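Local coordinates for protein endoglucanase FnCel5A (Fervidobacterium nodosum, PDB 3NCO) that probably hydrolyses internal beta-1,4-glucosidic bonds of cellulose as an endoglucanase, at residues K18-G23 / K136-I141; S182-V187 / Y204-N209; I256-F261 / K277-I282. All coordinates share one frame; numbering follows the deposited sequence.

How the interactions relate
The three contacts follow one another along the chain, with none enclosing or crossing another. Interaction 1 closes first and over the longest span, bringing the end of helix 12-20 against strand 137-140, the fourth of the eight barrel strands. Interaction 2 closes a short excursion: the loop after strand 174-177 meets the segment that leaves strand 198-204. Interaction 3 then folds helix 269-285 back onto strand 256-261. Interaction 3 touches both of the others. Its F257 packs on I20 of interaction 1, and E260 takes probable hydrogen bonds from interaction 2, on its carboxylate from the Y205 hydroxyl and on its carbonyl O from the Y204 backbone N. Interactions 1 and 2 do not touch.

Interaction 1: K18-G23 / K136-I141; sequences KMIGHG and KLFFEI
The F138 ring meets I20 at its edge: CG1 of I20 sits near the ring plane, 3.5 Å from F138 CE2, and the I20 methyl CD1 lies in that plane, 3.9 Å from the same CE2. No atom of 18-23 covers either ring face, so this is aliphatic-to-edge packing rather than a CH-pi contact. With CG1 anti to its own carbonyl carbon (chi1 -61°) and the chain straight beyond, the longer branch of I20 ends against F138, while its CG2 branch goes to F257. Both residues are buried.

A second, more superficial meeting lies beside it. The selenomethionine M19 bends at chi3 (46°), which swings CE across the lysine chain of K136, nearly perpendicular to it and 3.5 Å from K136 CG. The touch uses the aliphatic root of the lysine; beyond CG the chain runs extended, and NZ takes no part in the contact with M19.

No hydrogen bond or charge pair joins the segments, which hold together by apolar contact alone. F138 also touches I173, and M19 rests on V97 of strand 97-101. Strand 137-140 starts here and strand 22-25 follows the helix, so the end of the N-terminal helix closes on the floor of the barrel, consistent with the (beta/alpha)8, or TIM-barrel, fold of family 5 cellulases.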
loop_
_atom_site.group_PDB
_atom_site.type_symbol
_atom_site.label_atom_id
_atom_site.label_comp_id
_atom_site.label_asym_id
_atom_site.label_seq_id
_atom_site.Cartn_x
_atom_site.Cartn_y
_atom_site.Cartn_z
ATOM N N LYS A 18 -10.945 7.372 -6.680
ATOM C CA LYS A 18 -11.681 6.442 -7.576
ATOM C C LYS A 18 -10.803 5.927 -8.709
ATOM O O LYS A 18 -11.009 4.805 -9.233
ATOM C CB LYS A 18 -12.915 7.148 -8.164
ATOM C CG LYS A 18 -14.061 7.122 -7.215
ATOM C CD LYS A 18 -15.205 8.019 -7.703
ATOM C CE LYS A 18 -16.250 7.200 -8.456
ATOM N NZ LYS A 18 -15.706 6.630 -9.738
HETATM N N MSE A 19 -9.824 6.745 -9.096
HETATM C CA MSE A 19 -8.843 6.326 -10.111
HETATM C C MSE A 19 -7.944 5.176 -9.650
HETATM O O MSE A 19 -7.481 4.368 -10.482
HETATM C CB MSE A 19 -8.019 7.504 -10.571
HETATM C CG MSE A 19 -8.804 8.502 -11.407
HETATM SE SE MSE A 19 -7.651 10.105 -11.678
HETATM C CE MSE A 19 -5.967 9.290 -12.174
ATOM N N ILE A 20 -7.700 5.086 -8.343
ATOM C CA ILE A 20 -6.990 3.901 -7.802
ATOM C C ILE A 20 -7.796 2.634 -8.135
ATOM O O ILE A 20 -7.228 1.601 -8.497
ATOM C CB ILE A 20 -6.731 4.020 -6.271
ATOM C CG1 ILE A 20 -5.846 5.258 -6.011
ATOM C CG2 ILE A 20 -6.090 2.729 -5.707
ATOM C CD1 ILE A 20 -5.672 5.499 -4.494
ATOM N N GLY A 21 -9.114 2.733 -7.988
ATOM C CA GLY A 21 -9.993 1.638 -8.349
ATOM C C GLY A 21 -9.642 0.296 -7.716
ATOM O O GLY A 21 -9.607 0.145 -6.511
ATOM N N HIS A 22 -9.456 -0.713 -8.562
ATOM C CA HIS A 22 -8.980 -1.995 -8.104
ATOM C C HIS A 22 -7.538 -2.203 -8.553
ATOM O O HIS A 22 -7.257 -2.318 -9.759
ATOM C CB HIS A 22 -9.855 -3.115 -8.647
ATOM C CG HIS A 22 -11.265 -3.121 -8.118
ATOM N ND1 HIS A 22 -12.135 -2.066 -8.292
ATOM C CD2 HIS A 22 -11.977 -4.084 -7.475
ATOM C CE1 HIS A 22 -13.316 -2.373 -7.772
ATOM N NE2 HIS A 22 -13.247 -3.590 -7.266
ATOM N N GLY A 23 -6.648 -2.230 -7.556
ATOM C CA GLY A 23 -5.224 -2.249 -7.811
ATOM C C GLY A 23 -4.542 -3.479 -7.274
ATOM O O GLY A 23 -5.208 -4.408 -6.739
ATOM N N LYS A 136 -1.310 10.926 -12.502
ATOM C CA LYS A 136 -1.669 9.516 -12.307
ATOM C C LYS A 136 -0.576 8.798 -11.497
ATOM O O LYS A 136 -0.715 7.633 -11.219
ATOM C CB LYS A 136 -1.859 8.812 -13.655
ATOM C CG LYS A 136 -3.182 9.218 -14.306
ATOM C CD LYS A 136 -3.113 8.990 -15.803
ATOM C CE LYS A 136 -4.406 9.560 -16.450
ATOM N NZ LYS A 136 -4.283 9.554 -17.924
ATOM N N LEU A 137 0.508 9.514 -11.188
ATOM C CA LEU A 137 1.473 9.081 -10.151
ATOM C C LEU A 137 1.110 9.743 -8.810
ATOM O O LEU A 137 1.125 10.982 -8.714
ATOM C CB LEU A 137 2.903 9.499 -10.501
ATOM C CG LEU A 137 3.974 9.184 -9.442
ATOM C CD1 LEU A 137 4.187 7.646 -9.262
ATOM C CD2 LEU A 137 5.284 9.896 -9.814
ATOM N N PHE A 138 0.902 8.895 -7.800
ATOM C CA PHE A 138 0.609 9.332 -6.410
ATOM C C PHE A 138 1.789 9.019 -5.490
ATOM O O PHE A 138 2.477 8.004 -5.719
ATOM C CB PHE A 138 -0.595 8.545 -5.841
ATOM C CG PHE A 138 -1.895 8.776 -6.564
ATOM C CD1 PHE A 138 -2.020 9.684 -7.581
ATOM C CD2 PHE A 138 -3.036 8.103 -6.133
ATOM C CE1 PHE A 138 -3.253 9.824 -8.281
ATOM C CE2 PHE A 138 -4.266 8.262 -6.779
ATOM C CZ PHE A 138 -4.373 9.111 -7.877
ATOM N N PHE A 139 2.021 9.858 -4.461
ATOM C CA PHE A 139 3.058 9.544 -3.475
ATOM C C PHE A 139 2.423 8.954 -2.221
ATOM O O PHE A 139 1.243 9.218 -1.955
ATOM C CB PHE A 139 3.773 10.817 -3.027
ATOM C CG PHE A 139 4.567 11.480 -4.121
ATOM C CD1 PHE A 139 4.893 10.739 -5.261
ATOM C CD2 PHE A 139 5.046 12.816 -3.988
ATOM C CE1 PHE A 139 5.611 11.285 -6.292
ATOM C CE2 PHE A 139 5.813 13.403 -5.011
ATOM C CZ PHE A 139 6.124 12.632 -6.170
ATOM N N GLU A 140 3.180 8.177 -1.441
ATOM C CA GLU A 140 2.672 7.604 -0.205
ATOM C C GLU A 140 3.784 7.664 0.839
ATOM O O GLU A 140 4.726 6.892 0.734
ATOM C CB GLU A 140 2.257 6.157 -0.454
ATOM C CG GLU A 140 1.750 5.510 0.863
ATOM C CD GLU A 140 1.311 4.061 0.745
ATOM O OE1 GLU A 140 1.470 3.489 -0.354
ATOM O OE2 GLU A 140 0.839 3.501 1.735
ATOM N N ILE A 141 3.698 8.610 1.781
ATOM C CA ILE A 141 4.835 8.965 2.636
ATOM C C ILE A 141 5.542 7.793 3.306
ATOM O O ILE A 141 6.770 7.656 3.202
ATOM C CB ILE A 141 4.408 9.962 3.713
ATOM C CG1 ILE A 141 4.104 11.271 2.981
ATOM C CG2 ILE A 141 5.590 10.262 4.688
ATOM C CD1 ILE A 141 3.380 12.309 3.881
#

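Interaction 2: S182-V187 / Y204-N209; sequences SNYSYV and YYEPFN
Y204 and Y184 run alongside each other in the same sense. Y184 CD2 comes to the edge of the Y204 ring, 4.2 Å from CE1, whereas Y204 CE1 meets the Y184 ring obliquely, so the pair is not a stack. One face of the Y204 ring carries the backbone N of E206, 3.9 Å above its centre. The hydroxyl of Y204 bonds to H241 ND1, and the H241 ring in turn stacks on Y184, so one histidine serves both tyrosines.

Past Y205, E206 reaches toward the other segment. Its CG stands 4.5 Å from Y184 CE2, and its chain, bent at chi2, brings OE2 to 3.6 Å from N183 ND2. That is too long for a hydrogen bond, and the amide and carboxylate planes are turned 63° apart. What fixes the amide is its other end: N183 OD1 closes an Asx turn by accepting from S185 N at 3.0 Å, and also takes S185 OG at 2.7 Å, the two donors coming from opposite faces of the amide plane. With CG anti to the backbone N (chi1 174°), N183 presents OD1 to this turn while ND2 is on the E206 side. The turn opens the 3-10 segment in the loop that links the fifth and sixth strands of the TIM barrel. An alanine at N183 would take away the acceptor and is likely to leave S185 N and OG without this partner and the start of the 3-10 segment less firmly set.

P207, after a cis peptide bond, occupies the N-cap position of helix 208-211. From F208 the backbone N returns a weak bond, 3.3 Å, to E206 OE1.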
loop_
_atom_site.group_PDB
_atom_site.type_symbol
_atom_site.label_atom_id
_atom_site.label_comp_id
_atom_site.label_asym_id
_atom_site.label_seq_id
_atom_site.Cartn_x
_atom_site.Cartn_y
_atom_site.Cartn_z
ATOM N N SER A 182 -1.119 0.262 10.412
ATOM C CA SER A 182 -2.247 0.573 9.522
ATOM C C SER A 182 -3.472 -0.354 9.776
ATOM O O SER A 182 -4.352 -0.526 8.921
ATOM C CB SER A 182 -1.722 0.688 8.056
ATOM O OG SER A 182 -0.597 1.608 8.077
ATOM N N ASN A 183 -3.556 -0.838 11.007
ATOM C CA ASN A 183 -4.704 -1.653 11.403
ATOM C C ASN A 183 -5.948 -0.748 11.522
ATOM O O ASN A 183 -5.853 0.404 12.009
ATOM C CB ASN A 183 -4.395 -2.336 12.727
ATOM C CG ASN A 183 -5.597 -3.098 13.290
ATOM O OD1 ASN A 183 -6.499 -2.505 13.891
ATOM N ND2 ASN A 183 -5.598 -4.408 13.094
ATOM N N TYR A 184 -7.073 -1.246 11.002
ATOM C CA TYR A 184 -8.310 -0.461 10.831
ATOM C C TYR A 184 -8.696 0.273 12.115
ATOM O O TYR A 184 -9.189 1.400 12.044
ATOM C CB TYR A 184 -9.482 -1.368 10.339
ATOM C CG TYR A 184 -10.071 -2.116 11.494
ATOM C CD1 TYR A 184 -11.130 -1.568 12.223
ATOM C CD2 TYR A 184 -9.498 -3.307 11.938
ATOM C CE1 TYR A 184 -11.626 -2.195 13.344
ATOM C CE2 TYR A 184 -9.991 -3.954 13.114
ATOM C CZ TYR A 184 -11.072 -3.375 13.786
ATOM O OH TYR A 184 -11.543 -3.962 14.944
ATOM N N SER A 185 -8.453 -0.337 13.277
ATOM C CA SER A 185 -8.998 0.207 14.510
ATOM C C SER A 185 -8.256 1.445 14.971
ATOM O O SER A 185 -8.744 2.154 15.892
ATOM C CB SER A 185 -8.990 -0.824 15.620
ATOM O OG SER A 185 -7.670 -1.160 15.964
ATOM N N TYR A 186 -7.084 1.712 14.400
ATOM C CA TYR A 186 -6.299 2.854 14.840
ATOM C C TYR A 186 -6.578 4.100 14.001
ATOM O O TYR A 186 -5.913 5.113 14.127
ATOM C CB TYR A 186 -4.798 2.482 14.814
ATOM C CG TYR A 186 -4.419 1.478 15.854
ATOM C CD1 TYR A 186 -3.912 1.899 17.076
ATOM C CD2 TYR A 186 -4.559 0.105 15.613
ATOM C CE1 TYR A 186 -3.578 0.979 18.062
ATOM C CE2 TYR A 186 -4.205 -0.837 16.601
ATOM C CZ TYR A 186 -3.702 -0.374 17.804
ATOM O OH TYR A 186 -3.342 -1.269 18.793
ATOM N N VAL A 187 -7.576 4.028 13.135
ATOM C CA VAL A 187 -7.921 5.154 12.282
ATOM C C VAL A 187 -8.185 6.431 13.128
ATOM O O VAL A 187 -7.785 7.529 12.758
ATOM C CB VAL A 187 -9.078 4.759 11.311
ATOM C CG1 VAL A 187 -10.462 4.824 11.999
ATOM C CG2 VAL A 187 -9.028 5.599 10.099
ATOM N N TYR A 204 -5.759 -4.358 5.646
ATOM C CA TYR A 204 -6.710 -5.272 6.243
ATOM C C TYR A 204 -6.273 -6.717 6.107
ATOM O O TYR A 204 -6.185 -7.246 4.996
ATOM C CB TYR A 204 -8.134 -5.124 5.679
ATOM C CG TYR A 204 -9.163 -5.755 6.610
ATOM C CD1 TYR A 204 -9.482 -5.163 7.832
ATOM C CD2 TYR A 204 -9.817 -6.947 6.250
ATOM C CE1 TYR A 204 -10.421 -5.783 8.681
ATOM C CE2 TYR A 204 -10.738 -7.558 7.064
ATOM C CZ TYR A 204 -11.040 -6.969 8.272
ATOM O OH TYR A 204 -11.971 -7.533 9.083
ATOM N N TYR A 205 -6.047 -7.341 7.266
ATOM C CA TYR A 205 -5.652 -8.747 7.344
ATOM C C TYR A 205 -6.374 -9.522 8.466
ATOM O O TYR A 205 -5.894 -10.572 8.912
ATOM C CB TYR A 205 -4.159 -8.798 7.627
ATOM C CG TYR A 205 -3.324 -8.339 6.450
ATOM C CD1 TYR A 205 -3.159 -9.153 5.342
ATOM C CD2 TYR A 205 -2.633 -7.085 6.476
ATOM C CE1 TYR A 205 -2.363 -8.781 4.286
ATOM C CE2 TYR A 205 -1.817 -6.712 5.408
ATOM C CZ TYR A 205 -1.679 -7.553 4.314
ATOM O OH TYR A 205 -0.864 -7.224 3.264
ATOM N N GLU A 206 -7.538 -9.034 8.892
ATOM C CA GLU A 206 -8.332 -9.768 9.889
ATOM C C GLU A 206 -9.182 -10.826 9.242
ATOM O O GLU A 206 -9.710 -10.596 8.140
ATOM C CB GLU A 206 -9.229 -8.813 10.652
ATOM C CG GLU A 206 -8.379 -7.685 11.285
ATOM C CD GLU A 206 -7.238 -8.257 12.108
ATOM O OE1 GLU A 206 -7.432 -9.235 12.868
ATOM O OE2 GLU A 206 -6.095 -7.788 11.982
ATOM N N PRO A 207 -9.353 -11.972 9.922
ATOM C CA PRO A 207 -8.724 -12.445 11.179
ATOM C C PRO A 207 -7.258 -12.750 10.911
ATOM O O PRO A 207 -6.961 -13.483 9.952
ATOM C CB PRO A 207 -9.513 -13.741 11.506
ATOM C CG PRO A 207 -10.757 -13.596 10.710
ATOM C CD PRO A 207 -10.363 -12.923 9.444
ATOM N N PHE A 208 -6.348 -12.160 11.695
ATOM C CA PHE A 208 -4.916 -12.305 11.437
ATOM C C PHE A 208 -4.487 -13.763 11.536
ATOM O O PHE A 208 -3.597 -14.191 10.778
ATOM C CB PHE A 208 -4.115 -11.446 12.414
ATOM C CG PHE A 208 -2.740 -11.133 11.962
ATOM C CD1 PHE A 208 -2.522 -10.046 11.120
ATOM C CD2 PHE A 208 -1.636 -11.875 12.417
ATOM C CE1 PHE A 208 -1.239 -9.712 10.691
ATOM C CE2 PHE A 208 -0.312 -11.518 11.991
ATOM C CZ PHE A 208 -0.144 -10.437 11.134
ATOM N N ASN A 209 -5.158 -14.534 12.413
ATOM C CA ASN A 209 -4.805 -15.953 12.517
ATOM C C ASN A 209 -5.294 -16.750 11.308
ATOM O O ASN A 209 -4.868 -17.903 11.100
ATOM C CB ASN A 209 -5.221 -16.574 13.875
ATOM C CG ASN A 209 -6.740 -16.747 14.026
ATOM O OD1 ASN A 209 -7.534 -16.268 13.198
ATOM N ND2 ASN A 209 -7.147 -17.376 15.127
#

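Interaction 3: I256-F261 / K277-I282; sequences IFLGEF and KTVRRI
V279 drives its CG1 methyl between L258 and F261, and these apolar touches carry most of the contact. The F261 ring is nearest, with CD2 3.4 Å from V279 CG1; the methyl meets the ring obliquely, and F261 and V279 overlap head to tail. L258, three residues earlier on the strand, lies across V279, nearly perpendicular, with CD2 3.7 Å from that same CG1. V279 holds CG1 anti to its backbone N (chi1 172°), which aims this one methyl at both partners.

The same ring also touches R280, at its backbone N, 4.2 Å from F261 CE2, and at CB, 4.3 Å from F261 CZ, so the ring's far end rests against the helix wall. The end of R280 leads off the contact, where NH2 makes a salt bridge with E284 OE2.

No hydrogen bond crosses between the segments. The axes of 256-261 and 277-282, a part of helix 269-285, pass 10.7 Å apart and run antiparallel at 173°, as in the strand-helix half of a beta-alpha-beta unit, here completed by strand 289-292. Strand 256-261 lies between strands 198-204 and 289-292; Y292 meets the F261 ring edge-to-face, and I282 leans on helix 232-252.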
loop_
_atom_site.group_PDB
_atom_site.type_symbol
_atom_site.label_atom_id
_atom_site.label_comp_id
_atom_site.label_asym_id
_atom_site.label_seq_id
_atom_site.Cartn_x
_atom_site.Cartn_y
_atom_site.Cartn_z
ATOM N N ILE A 256 -10.718 7.017 1.371
ATOM C CA ILE A 256 -10.007 5.892 1.952
ATOM C C ILE A 256 -9.559 4.913 0.849
ATOM O O ILE A 256 -10.380 4.467 0.032
ATOM C CB ILE A 256 -10.957 5.098 2.900
ATOM C CG1 ILE A 256 -11.325 5.958 4.099
ATOM C CG2 ILE A 256 -10.361 3.753 3.312
ATOM C CD1 ILE A 256 -10.163 6.115 5.130
ATOM N N PHE A 257 -8.275 4.504 0.921
ATOM C CA PHE A 257 -7.688 3.434 0.082
ATOM C C PHE A 257 -7.320 2.274 0.984
ATOM O O PHE A 257 -6.577 2.406 1.970
ATOM C CB PHE A 257 -6.443 4.059 -0.582
ATOM C CG PHE A 257 -5.482 3.107 -1.204
ATOM C CD1 PHE A 257 -5.837 2.094 -2.114
ATOM C CD2 PHE A 257 -4.125 3.349 -0.954
ATOM C CE1 PHE A 257 -4.814 1.356 -2.728
ATOM C CE2 PHE A 257 -3.139 2.602 -1.523
ATOM C CZ PHE A 257 -3.450 1.652 -2.435
ATOM N N LEU A 258 -7.880 1.107 0.677
ATOM C CA LEU A 258 -7.469 -0.099 1.371
ATOM C C LEU A 258 -6.198 -0.587 0.643
ATOM O O LEU A 258 -6.304 -1.255 -0.414
ATOM C CB LEU A 258 -8.618 -1.141 1.212
ATOM C CG LEU A 258 -8.304 -2.603 1.601
ATOM C CD1 LEU A 258 -7.852 -2.620 3.052
ATOM C CD2 LEU A 258 -9.505 -3.573 1.405
ATOM N N GLY A 259 -5.018 -0.210 1.184
ATOM C CA GLY A 259 -3.779 -0.344 0.419
ATOM C C GLY A 259 -3.198 -1.717 0.361
ATOM O O GLY A 259 -2.408 -2.017 -0.531
ATOM N N GLU A 260 -3.546 -2.552 1.351
ATOM C CA GLU A 260 -3.168 -3.948 1.242
ATOM C C GLU A 260 -4.281 -4.760 1.805
ATOM O O GLU A 260 -4.901 -4.409 2.803
ATOM C CB GLU A 260 -1.918 -4.285 2.044
ATOM C CG GLU A 260 -0.709 -3.530 1.645
ATOM C CD GLU A 260 0.502 -3.891 2.481
ATOM O OE1 GLU A 260 0.464 -4.882 3.268
ATOM O OE2 GLU A 260 1.535 -3.095 2.478
ATOM N N PHE A 261 -4.511 -5.897 1.174
ATOM C CA PHE A 261 -5.352 -6.955 1.734
ATOM C C PHE A 261 -5.024 -8.292 1.091
ATOM O O PHE A 261 -4.788 -8.352 -0.114
ATOM C CB PHE A 261 -6.878 -6.636 1.650
ATOM C CG PHE A 261 -7.508 -6.832 0.279
ATOM C CD1 PHE A 261 -7.321 -5.898 -0.718
ATOM C CD2 PHE A 261 -8.367 -7.916 0.053
ATOM C CE1 PHE A 261 -7.942 -6.053 -2.000
ATOM C CE2 PHE A 261 -8.968 -8.092 -1.151
ATOM C CZ PHE A 261 -8.782 -7.186 -2.193
ATOM N N LYS A 277 -12.876 -12.199 -1.713
ATOM C CA LYS A 277 -14.042 -11.675 -2.394
ATOM C C LYS A 277 -14.865 -10.820 -1.456
ATOM O O LYS A 277 -15.355 -9.763 -1.855
ATOM C CB LYS A 277 -14.906 -12.865 -2.855
ATOM C CG LYS A 277 -16.195 -12.508 -3.532
ATOM C CD LYS A 277 -16.988 -13.806 -3.648
ATOM C CE LYS A 277 -17.765 -13.912 -4.959
ATOM N NZ LYS A 277 -18.392 -12.637 -5.464
ATOM N N THR A 278 -15.022 -11.273 -0.201
ATOM C CA THR A 278 -15.833 -10.570 0.787
ATOM C C THR A 278 -15.192 -9.221 1.142
ATOM O O THR A 278 -15.848 -8.199 1.180
ATOM C CB THR A 278 -15.987 -11.433 2.054
ATOM O OG1 THR A 278 -16.741 -12.606 1.732
ATOM C CG2 THR A 278 -16.692 -10.696 3.174
ATOM N N VAL A 279 -13.893 -9.229 1.361
ATOM C CA VAL A 279 -13.179 -7.966 1.625
ATOM C C VAL A 279 -13.328 -7.011 0.445
ATOM O O VAL A 279 -13.664 -5.832 0.634
ATOM C CB VAL A 279 -11.689 -8.221 1.961
ATOM C CG1 VAL A 279 -10.990 -6.911 2.012
ATOM C CG2 VAL A 279 -11.573 -8.934 3.322
ATOM N N ARG A 280 -13.101 -7.499 -0.774
ATOM C CA ARG A 280 -13.281 -6.648 -1.957
ATOM C C ARG A 280 -14.712 -6.038 -2.037
ATOM O O ARG A 280 -14.880 -4.844 -2.255
ATOM C CB ARG A 280 -12.965 -7.394 -3.253
ATOM C CG ARG A 280 -13.279 -6.488 -4.456
ATOM C CD ARG A 280 -13.236 -7.221 -5.779
ATOM N NE ARG A 280 -14.157 -8.349 -5.829
ATOM C CZ ARG A 280 -15.431 -8.235 -6.110
ATOM N NH1 ARG A 280 -16.216 -9.301 -6.172
ATOM N NH2 ARG A 280 -15.920 -7.039 -6.370
ATOM N N ARG A 281 -15.746 -6.874 -1.877
ATOM C CA ARG A 281 -17.128 -6.379 -1.966
ATOM C C ARG A 281 -17.433 -5.346 -0.898
ATOM O O ARG A 281 -18.163 -4.386 -1.166
ATOM C CB ARG A 281 -18.110 -7.531 -1.773
ATOM C CG ARG A 281 -18.089 -8.543 -2.907
ATOM C CD ARG A 281 -19.238 -9.617 -2.762
ATOM N NE ARG A 281 -19.531 -9.996 -1.355
ATOM C CZ ARG A 281 -19.410 -11.229 -0.808
ATOM N NH1 ARG A 281 -18.984 -12.269 -1.518
ATOM N NH2 ARG A 281 -19.718 -11.423 0.482
ATOM N N ILE A 282 -16.930 -5.558 0.319
ATOM C CA ILE A 282 -17.240 -4.636 1.418
ATOM C C ILE A 282 -16.454 -3.322 1.260
ATOM O O ILE A 282 -16.983 -2.235 1.544
ATOM C CB ILE A 282 -17.008 -5.290 2.797
ATOM C CG1 ILE A 282 -18.029 -6.435 2.989
ATOM C CG2 ILE A 282 -17.073 -4.243 3.949
ATOM C CD1 ILE A 282 -17.841 -7.261 4.282
#